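Side-chain contacts in hemoglobin chain d1 (Lumbricus terrestris, PDB 1X9F), which probably carries oxygen on a heme iron, as a globin subunit of the large extracellular hemoglobin of an earthworm: residues G28-R33 with L112-D117; L12-A17 with S68-T73. All blocks are in the same frame, centred on the assembly; numbering follows the deposited sequence.

Contact 1 of 2, residues G28-R33 with L112-D117. With CMO (carbon monoxide), chain U.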
ATOM      1  N   GLY D  28      16.291  -1.670   8.647  1.00 26.00           N
ATOM      2  CA  GLY D  28      17.091  -2.084   9.795  1.00 28.77           C
ATOM      3  C   GLY D  28      16.285  -2.297  11.064  1.00 25.96           C
ATOM      4  O   GLY D  28      16.527  -3.250  11.809  1.00 24.11           O
ATOM      5  N   LEU D  29      15.334  -1.398  11.299  1.00 26.77           N
ATOM      6  CA  LEU D  29      14.471  -1.432  12.473  1.00 28.46           C
ATOM      7  C   LEU D  29      13.590  -2.672  12.427  1.00 27.85           C
ATOM      8  O   LEU D  29      13.495  -3.417  13.407  1.00 26.82           O
ATOM      9  CB  LEU D  29      13.613  -0.158  12.524  1.00 30.21           C
ATOM     10  CG  LEU D  29      12.423  -0.053  13.488  1.00 36.38           C
ATOM     11  CD1 LEU D  29      12.865   0.420  14.870  1.00 43.14           C
ATOM     12  CD2 LEU D  29      11.364   0.887  12.927  1.00 35.34           C
ATOM     13  N   GLU D  30      12.957  -2.887  11.277  1.00 28.11           N
ATOM     14  CA  GLU D  30      12.079  -4.032  11.086  1.00 29.06           C
ATOM     15  C   GLU D  30      12.842  -5.325  11.325  1.00 26.85           C
ATOM     16  O   GLU D  30      12.336  -6.245  11.975  1.00 27.30           O
ATOM     17  CB  GLU D  30      11.489  -4.029   9.682  1.00 29.85           C
ATOM     18  CG  GLU D  30      10.405  -5.078   9.479  1.00 35.41           C
ATOM     19  CD  GLU D  30       9.833  -5.064   8.077  1.00 48.06           C
ATOM     20  OE1 GLU D  30       9.897  -4.009   7.405  1.00 44.80           O
ATOM     21  OE2 GLU D  30       9.309  -6.112   7.639  1.00 53.68           O
ATOM     22  N   LEU D  31      14.062  -5.374  10.796  1.00 25.73           N
ATOM     23  CA  LEU D  31      14.951  -6.506  10.986  1.00 24.29           C
ATOM     24  C   LEU D  31      15.229  -6.764  12.461  1.00 26.07           C
ATOM     25  O   LEU D  31      14.959  -7.866  12.937  1.00 30.61           O
ATOM     26  CB  LEU D  31      16.260  -6.321  10.202  1.00 23.25           C
ATOM     27  CG  LEU D  31      17.416  -7.310  10.427  1.00 20.85           C
ATOM     28  CD1 LEU D  31      17.009  -8.733  10.079  1.00 22.79           C
ATOM     29  CD2 LEU D  31      18.636  -6.899   9.614  1.00 21.23           C
ATOM     30  N   TRP D  32      15.752  -5.770  13.182  1.00 25.14           N
ATOM     31  CA  TRP D  32      16.099  -5.974  14.597  1.00 26.35           C
ATOM     32  C   TRP D  32      14.917  -6.219  15.499  1.00 27.24           C
ATOM     33  O   TRP D  32      15.036  -6.930  16.494  1.00 25.04           O
ATOM     34  CB  TRP D  32      16.962  -4.841  15.145  1.00 26.16           C
ATOM     35  CG  TRP D  32      18.300  -4.969  14.608  1.00 23.05           C
ATOM     36  CD1 TRP D  32      18.853  -4.212  13.630  1.00 22.53           C
ATOM     37  CD2 TRP D  32      19.260  -5.968  14.942  1.00 25.70           C
ATOM     38  NE1 TRP D  32      20.119  -4.663  13.342  1.00 25.25           N
ATOM     39  CE2 TRP D  32      20.391  -5.743  14.138  1.00 23.05           C
ATOM     40  CE3 TRP D  32      19.286  -7.034  15.856  1.00 27.77           C
ATOM     41  CZ2 TRP D  32      21.528  -6.534  14.216  1.00 25.17           C
ATOM     42  CZ3 TRP D  32      20.421  -7.823  15.933  1.00 22.02           C
ATOM     43  CH2 TRP D  32      21.528  -7.565  15.122  1.00 26.63           C
ATOM     44  N   ARG D  33      13.774  -5.635  15.158  1.00 28.88           N
ATOM     45  CA  ARG D  33      12.591  -5.863  15.960  1.00 29.76           C
ATOM     46  C   ARG D  33      12.165  -7.320  15.880  1.00 32.23           C
ATOM     47  O   ARG D  33      11.839  -7.926  16.900  1.00 32.64           O
ATOM     48  CB  ARG D  33      11.444  -4.966  15.539  1.00 29.66           C
ATOM     49  CG  ARG D  33      10.344  -4.991  16.568  1.00 32.31           C
ATOM     50  CD  ARG D  33       9.177  -4.136  16.229  1.00 39.33           C
ATOM     51  NE  ARG D  33       8.507  -4.603  15.023  1.00 42.68           N
ATOM     52  CZ  ARG D  33       7.413  -4.050  14.526  1.00 49.40           C
ATOM     53  NH1 ARG D  33       6.854  -3.005  15.130  1.00 50.73           N
ATOM     54  NH2 ARG D  33       6.865  -4.540  13.421  1.00 46.44           N
ATOM     55  N   LEU D 112      16.750 -13.064   5.862  1.00 24.09           N
ATOM     56  CA  LEU D 112      16.115 -13.712   4.711  1.00 26.18           C
ATOM     57  C   LEU D 112      14.602 -13.511   4.675  1.00 26.45           C
ATOM     58  O   LEU D 112      14.017 -13.323   3.602  1.00 26.90           O
ATOM     59  CB  LEU D 112      16.466 -15.201   4.659  1.00 27.92           C
ATOM     60  CG  LEU D 112      17.931 -15.554   4.378  1.00 29.25           C
ATOM     61  CD1 LEU D 112      18.065 -17.048   4.115  1.00 31.36           C
ATOM     62  CD2 LEU D 112      18.495 -14.778   3.198  1.00 27.58           C
ATOM     63  N   HIS D 113      13.984 -13.527   5.851  1.00 27.79           N
ATOM     64  CA  HIS D 113      12.546 -13.342   5.997  1.00 27.74           C
ATOM     65  C   HIS D 113      12.116 -11.915   5.633  1.00 29.24           C
ATOM     66  O   HIS D 113      11.159 -11.728   4.873  1.00 29.18           O
ATOM     67  CB  HIS D 113      12.136 -13.696   7.426  1.00 28.40           C
ATOM     68  CG  HIS D 113      10.657 -13.742   7.639  1.00 31.07           C
ATOM     69  ND1 HIS D 113       9.888 -12.603   7.745  1.00 36.84           N
ATOM     70  CD2 HIS D 113       9.808 -14.786   7.777  1.00 32.29           C
ATOM     71  CE1 HIS D 113       8.626 -12.945   7.931  1.00 36.80           C
ATOM     72  NE2 HIS D 113       8.551 -14.263   7.953  1.00 35.58           N
ATOM     73  N   VAL D 114      12.823 -10.917   6.166  1.00 29.32           N
ATOM     74  CA  VAL D 114      12.542  -9.523   5.821  1.00 29.55           C
ATOM     75  C   VAL D 114      12.862  -9.244   4.348  1.00 29.12           C
ATOM     76  O   VAL D 114      12.123  -8.512   3.686  1.00 31.14           O
ATOM     77  CB  VAL D 114      13.236  -8.484   6.766  1.00 30.66           C
ATOM     78  CG1 VAL D 114      12.889  -8.765   8.235  1.00 30.76           C
ATOM     79  CG2 VAL D 114      14.745  -8.446   6.577  1.00 35.29           C
ATOM     80  N   LEU D 115      13.944  -9.834   3.838  1.00 27.99           N
ATOM     81  CA  LEU D 115      14.294  -9.680   2.426  1.00 28.04           C
ATOM     82  C   LEU D 115      13.190 -10.250   1.541  1.00 28.47           C
ATOM     83  O   LEU D 115      12.804  -9.634   0.539  1.00 24.02           O
ATOM     84  CB  LEU D 115      15.639 -10.336   2.108  1.00 27.71           C
ATOM     85  CG  LEU D 115      16.892  -9.528   2.462  1.00 25.96           C
ATOM     86  CD1 LEU D 115      18.109 -10.414   2.383  1.00 26.67           C
ATOM     87  CD2 LEU D 115      17.063  -8.318   1.561  1.00 23.67           C
ATOM     88  N   GLY D 116      12.677 -11.414   1.938  1.00 29.61           N
ATOM     89  CA  GLY D 116      11.543 -12.058   1.280  1.00 32.02           C
ATOM     90  C   GLY D 116      10.336 -11.150   1.126  1.00 34.55           C
ATOM     91  O   GLY D 116       9.719 -11.113   0.061  1.00 36.05           O
ATOM     92  N   ASP D 117      10.002 -10.411   2.183  1.00 36.04           N
ATOM     93  CA  ASP D 117       8.891  -9.462   2.136  1.00 38.43           C
ATOM     94  C   ASP D 117       9.138  -8.365   1.124  1.00 36.97           C
ATOM     95  O   ASP D 117       8.241  -8.003   0.368  1.00 40.30           O
ATOM     96  CB  ASP D 117       8.662  -8.818   3.502  1.00 41.24           C
ATOM     97  CG  ASP D 117       8.125  -9.791   4.519  1.00 46.06           C
ATOM     98  OD1 ASP D 117       7.234 -10.593   4.169  1.00 50.58           O
ATOM     99  OD2 ASP D 117       8.527  -9.824   5.700  1.00 50.31           O
TER
HETATM  100  C   CMO U1164      25.104  -5.916  14.563  1.00 32.24           C
HETATM  101  O   CMO U1164      24.133  -5.848  15.478  1.00 37.11           O
HETATM  102  O   HOH W   1       9.368  -8.658   7.832  1.00 42.77           O
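Leu31 and Val114 mark the closest backbone approach between residues 28-33 and 112-117, with their CA atoms 6.4 Å apart. The two helical segments run more antiparallel than parallel, at 136°, and their axes come within 10.0 Å. This is the pairing of the B and G helices of the globin fold. Val114 projects between the two helices and touches Leu31 with both methyls: CG1 lies 4.1 Å from Leu31 CA, while CG2 is 4.2 Å from Leu31 CD1. With CG of Leu31 anti to the backbone N (chi1 171°), its CD1 comes to CG2 of Val114, and the two side chains cross at about a right angle. The solvent-facing flank is polar. A water joins Glu30 OE2 and Asp117 OD2, lying 2.6 Å from each, and thereby bridges two carboxylates that would be expected to repel each other. Each acid also has a basic partner: Glu30 OE1 forms a salt bridge with Arg118, and Asp117 OD1 forms one with Arg33 of a neighbouring subunit. Trp32, which does not touch the 112-117 segment, brings CZ2 and CH2 of its six-membered ring obliquely up to the oxygen of the bound carbon monoxide, the ligand that His62 also hydrogen-bonds. Leu112 and Leu115 continue the apolar layer of helix 101-119 to Trp128 of helix 125-139, and Leu115 also reaches helix 4-18.

Contact 2 of 2, residues L12-A17 with S68-T73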
ATOM      1  N   LEU D  12      22.493  -7.561  -6.896  1.00 23.59           N
ATOM      2  CA  LEU D  12      21.369  -6.878  -7.540  1.00 22.82           C
ATOM      3  C   LEU D  12      20.159  -6.731  -6.631  1.00 23.56           C
ATOM      4  O   LEU D  12      19.592  -5.638  -6.503  1.00 21.34           O
ATOM      5  CB  LEU D  12      20.965  -7.635  -8.806  1.00 21.25           C
ATOM      6  CG  LEU D  12      21.527  -7.185 -10.158  1.00 24.72           C
ATOM      7  CD1 LEU D  12      22.905  -6.501 -10.071  1.00 31.94           C
ATOM      8  CD2 LEU D  12      21.561  -8.374 -11.115  1.00 32.06           C
ATOM      9  N   GLN D  13      19.774  -7.837  -5.996  1.00 24.43           N
ATOM     10  CA  GLN D  13      18.602  -7.866  -5.130  1.00 23.45           C
ATOM     11  C   GLN D  13      18.821  -7.047  -3.871  1.00 25.09           C
ATOM     12  O   GLN D  13      17.882  -6.453  -3.335  1.00 27.67           O
ATOM     13  CB  GLN D  13      18.226  -9.303  -4.771  1.00 22.36           C
ATOM     14  CG  GLN D  13      17.760 -10.114  -5.962  1.00 22.11           C
ATOM     15  CD  GLN D  13      16.904 -11.295  -5.572  1.00 22.29           C
ATOM     16  OE1 GLN D  13      17.196 -11.998  -4.600  1.00 26.06           O
ATOM     17  NE2 GLN D  13      15.843 -11.521  -6.330  1.00 24.94           N
ATOM     18  N   TRP D  14      20.063  -7.026  -3.404  1.00 24.90           N
ATOM     19  CA  TRP D  14      20.423  -6.218  -2.262  1.00 24.38           C
ATOM     20  C   TRP D  14      20.249  -4.746  -2.582  1.00 28.10           C
ATOM     21  O   TRP D  14      19.720  -3.993  -1.764  1.00 29.39           O
ATOM     22  CB  TRP D  14      21.866  -6.473  -1.874  1.00 22.30           C
ATOM     23  CG  TRP D  14      22.303  -5.647  -0.732  1.00 19.77           C
ATOM     24  CD1 TRP D  14      23.361  -4.795  -0.703  1.00 16.28           C
ATOM     25  CD2 TRP D  14      21.695  -5.580   0.564  1.00 25.15           C
ATOM     26  NE1 TRP D  14      23.469  -4.211   0.539  1.00 21.36           N
ATOM     27  CE2 TRP D  14      22.455  -4.673   1.336  1.00 23.08           C
ATOM     28  CE3 TRP D  14      20.586  -6.206   1.160  1.00 23.24           C
ATOM     29  CZ2 TRP D  14      22.140  -4.364   2.668  1.00 22.97           C
ATOM     30  CZ3 TRP D  14      20.271  -5.899   2.486  1.00 25.27           C
ATOM     31  CH2 TRP D  14      21.049  -4.985   3.223  1.00 26.44           C
ATOM     32  N   ALA D  15      20.696  -4.345  -3.770  1.00 27.86           N
ATOM     33  CA  ALA D  15      20.547  -2.968  -4.223  1.00 31.49           C
ATOM     34  C   ALA D  15      19.098  -2.486  -4.115  1.00 33.88           C
ATOM     35  O   ALA D  15      18.863  -1.337  -3.737  1.00 39.02           O
ATOM     36  CB  ALA D  15      21.073  -2.803  -5.639  1.00 30.99           C
ATOM     37  N   SER D  16      18.131  -3.352  -4.425  1.00 34.29           N
ATOM     38  CA  SER D  16      16.719  -2.971  -4.311  1.00 33.12           C
ATOM     39  C   SER D  16      16.229  -3.014  -2.879  1.00 33.31           C
ATOM     40  O   SER D  16      15.635  -2.048  -2.406  1.00 33.05           O
ATOM     41  CB  SER D  16      15.815  -3.861  -5.170  1.00 31.33           C
ATOM     42  OG  SER D  16      16.424  -4.099  -6.437  1.00 36.61           O
ATOM     43  N   ALA D  17      16.453  -4.130  -2.193  1.00 34.45           N
ATOM     44  CA  ALA D  17      15.910  -4.293  -0.847  1.00 37.01           C
ATOM     45  C   ALA D  17      16.506  -3.306   0.167  1.00 38.36           C
ATOM     46  O   ALA D  17      15.807  -2.855   1.081  1.00 39.79           O
ATOM     47  CB  ALA D  17      16.079  -5.717  -0.377  1.00 36.49           C
ATOM     48  N   SER D  68      25.243  -1.171   6.775  1.00 24.04           N
ATOM     49  CA  SER D  68      26.362  -0.664   5.976  1.00 23.48           C
ATOM     50  C   SER D  68      27.470  -1.712   5.935  1.00 22.68           C
ATOM     51  O   SER D  68      28.159  -1.861   4.926  1.00 20.44           O
ATOM     52  CB  SER D  68      26.885   0.668   6.530  1.00 22.81           C
ATOM     53  OG  SER D  68      28.019   1.122   5.780  1.00 29.54           O
ATOM     54  N   GLY D  69      27.625  -2.439   7.041  1.00 25.17           N
ATOM     55  CA  GLY D  69      28.590  -3.536   7.139  1.00 25.69           C
ATOM     56  C   GLY D  69      28.231  -4.688   6.221  1.00 26.28           C
ATOM     57  O   GLY D  69      29.082  -5.204   5.487  1.00 27.51           O
ATOM     58  N   LEU D  70      26.960  -5.080   6.259  1.00 23.48           N
ATOM     59  CA  LEU D  70      26.449  -6.113   5.379  1.00 25.60           C
ATOM     60  C   LEU D  70      26.669  -5.682   3.944  1.00 26.63           C
ATOM     61  O   LEU D  70      27.037  -6.496   3.094  1.00 28.21           O
ATOM     62  CB  LEU D  70      24.958  -6.316   5.618  1.00 28.07           C
ATOM     63  CG  LEU D  70      24.430  -7.744   5.777  1.00 32.14           C
ATOM     64  CD1 LEU D  70      22.911  -7.705   5.731  1.00 32.57           C
ATOM     65  CD2 LEU D  70      24.971  -8.695   4.715  1.00 28.33           C
ATOM     66  N   ASP D  71      26.453  -4.396   3.688  1.00 24.53           N
ATOM     67  CA  ASP D  71      26.653  -3.851   2.361  1.00 23.79           C
ATOM     68  C   ASP D  71      28.081  -4.069   1.846  1.00 23.77           C
ATOM     69  O   ASP D  71      28.276  -4.437   0.680  1.00 20.89           O
ATOM     70  CB  ASP D  71      26.320  -2.368   2.332  1.00 24.19           C
ATOM     71  CG  ASP D  71      26.272  -1.842   0.933  1.00 30.12           C
ATOM     72  OD1 ASP D  71      27.241  -1.165   0.504  1.00 32.48           O
ATOM     73  OD2 ASP D  71      25.328  -2.110   0.157  1.00 38.23           O
ATOM     74  N   ILE D  72      29.063  -3.845   2.720  1.00 22.20           N
ATOM     75  CA  ILE D  72      30.479  -4.040   2.383  1.00 20.71           C
ATOM     76  C   ILE D  72      30.756  -5.479   1.989  1.00 19.71           C
ATOM     77  O   ILE D  72      31.418  -5.730   0.975  1.00 19.42           O
ATOM     78  CB  ILE D  72      31.410  -3.627   3.550  1.00 23.40           C
ATOM     79  CG1 ILE D  72      31.283  -2.131   3.831  1.00 21.16           C
ATOM     80  CG2 ILE D  72      32.868  -3.968   3.228  1.00 20.08           C
ATOM     81  CD1 ILE D  72      32.061  -1.654   5.039  1.00 23.94           C
ATOM     82  N   THR D  73      30.244  -6.416   2.785  1.00 18.23           N
ATOM     83  CA  THR D  73      30.496  -7.831   2.548  1.00 20.00           C
ATOM     84  C   THR D  73      29.797  -8.315   1.287  1.00 21.10           C
ATOM     85  O   THR D  73      30.397  -9.048   0.510  1.00 21.09           O
ATOM     86  CB  THR D  73      30.082  -8.706   3.749  1.00 19.43           C
ATOM     87  OG1 THR D  73      28.693  -8.509   4.038  1.00 26.60           O
ATOM     88  CG2 THR D  73      30.780  -8.261   5.020  1.00 21.55           C
TER
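Trp14 reaches from helix 4-18 to Leu70 and Asp71 on helix 57-75, bridging the A and E helices of the globin fold where the nearest CA atoms, those of Trp14 and Asp71, are still 8.1 Å apart. Its CB points at the opposing helix, and CG, anti to the backbone N (chi1 178°), carries the indole across toward helix 57-75. On the pyrrole side, CD1 passes 3.4 Å from Asp71 OD2. The next atom, NE1, donates to that same oxygen at 2.8 Å, in a moderately bent bond with an N-H...O angle of 143°. The acceptor lies close to the indole plane and receives the hydrogen on the anti side of the carboxylate, whose plane is turned 37° from the ring. Farther out, at the end of the six-membered ring, CH2 meets Leu70 CD1 at 4.1 Å, an oblique apolar touch. Leu70 itself lines the heme pocket, so Trp14 forms a layer directly behind a heme-lining residue. Replacing Trp14 with an alanine would probably leave Asp71 OD2 without its indole donor and open a gap beside Leu70. The other carboxylate oxygen, OD1, hydrogen-bonds to a chain of another protein in the assembly, so Asp71 links the buried indole to a subunit interface. Within the same helix, Thr73 OG1 donates back to Leu70 O, three residues earlier, at 2.8 Å.

In the fold
The two contacts share no helix: contact 1 pairs helices 21-38 and 101-119, contact 2 pairs helices 4-18 and 57-75. Contact 2 is buried and combines an apolar touch with a direct hydrogen bond between side chains. Contact 1 is only partly buried, and its apolar centre gives way to a hydrated acidic margin. They approach the bound ligands differently, contact 1 through a member of the carbon monoxide pocket and contact 2 through a heme-lining leucine. Each also has an aspartate bonded to a neighbouring chain. Leu115, on the 112-117 segment though not touching 28-33, connects them: its CD2 packs 4.1 Å from Trp14 CZ3 and also against Ala17.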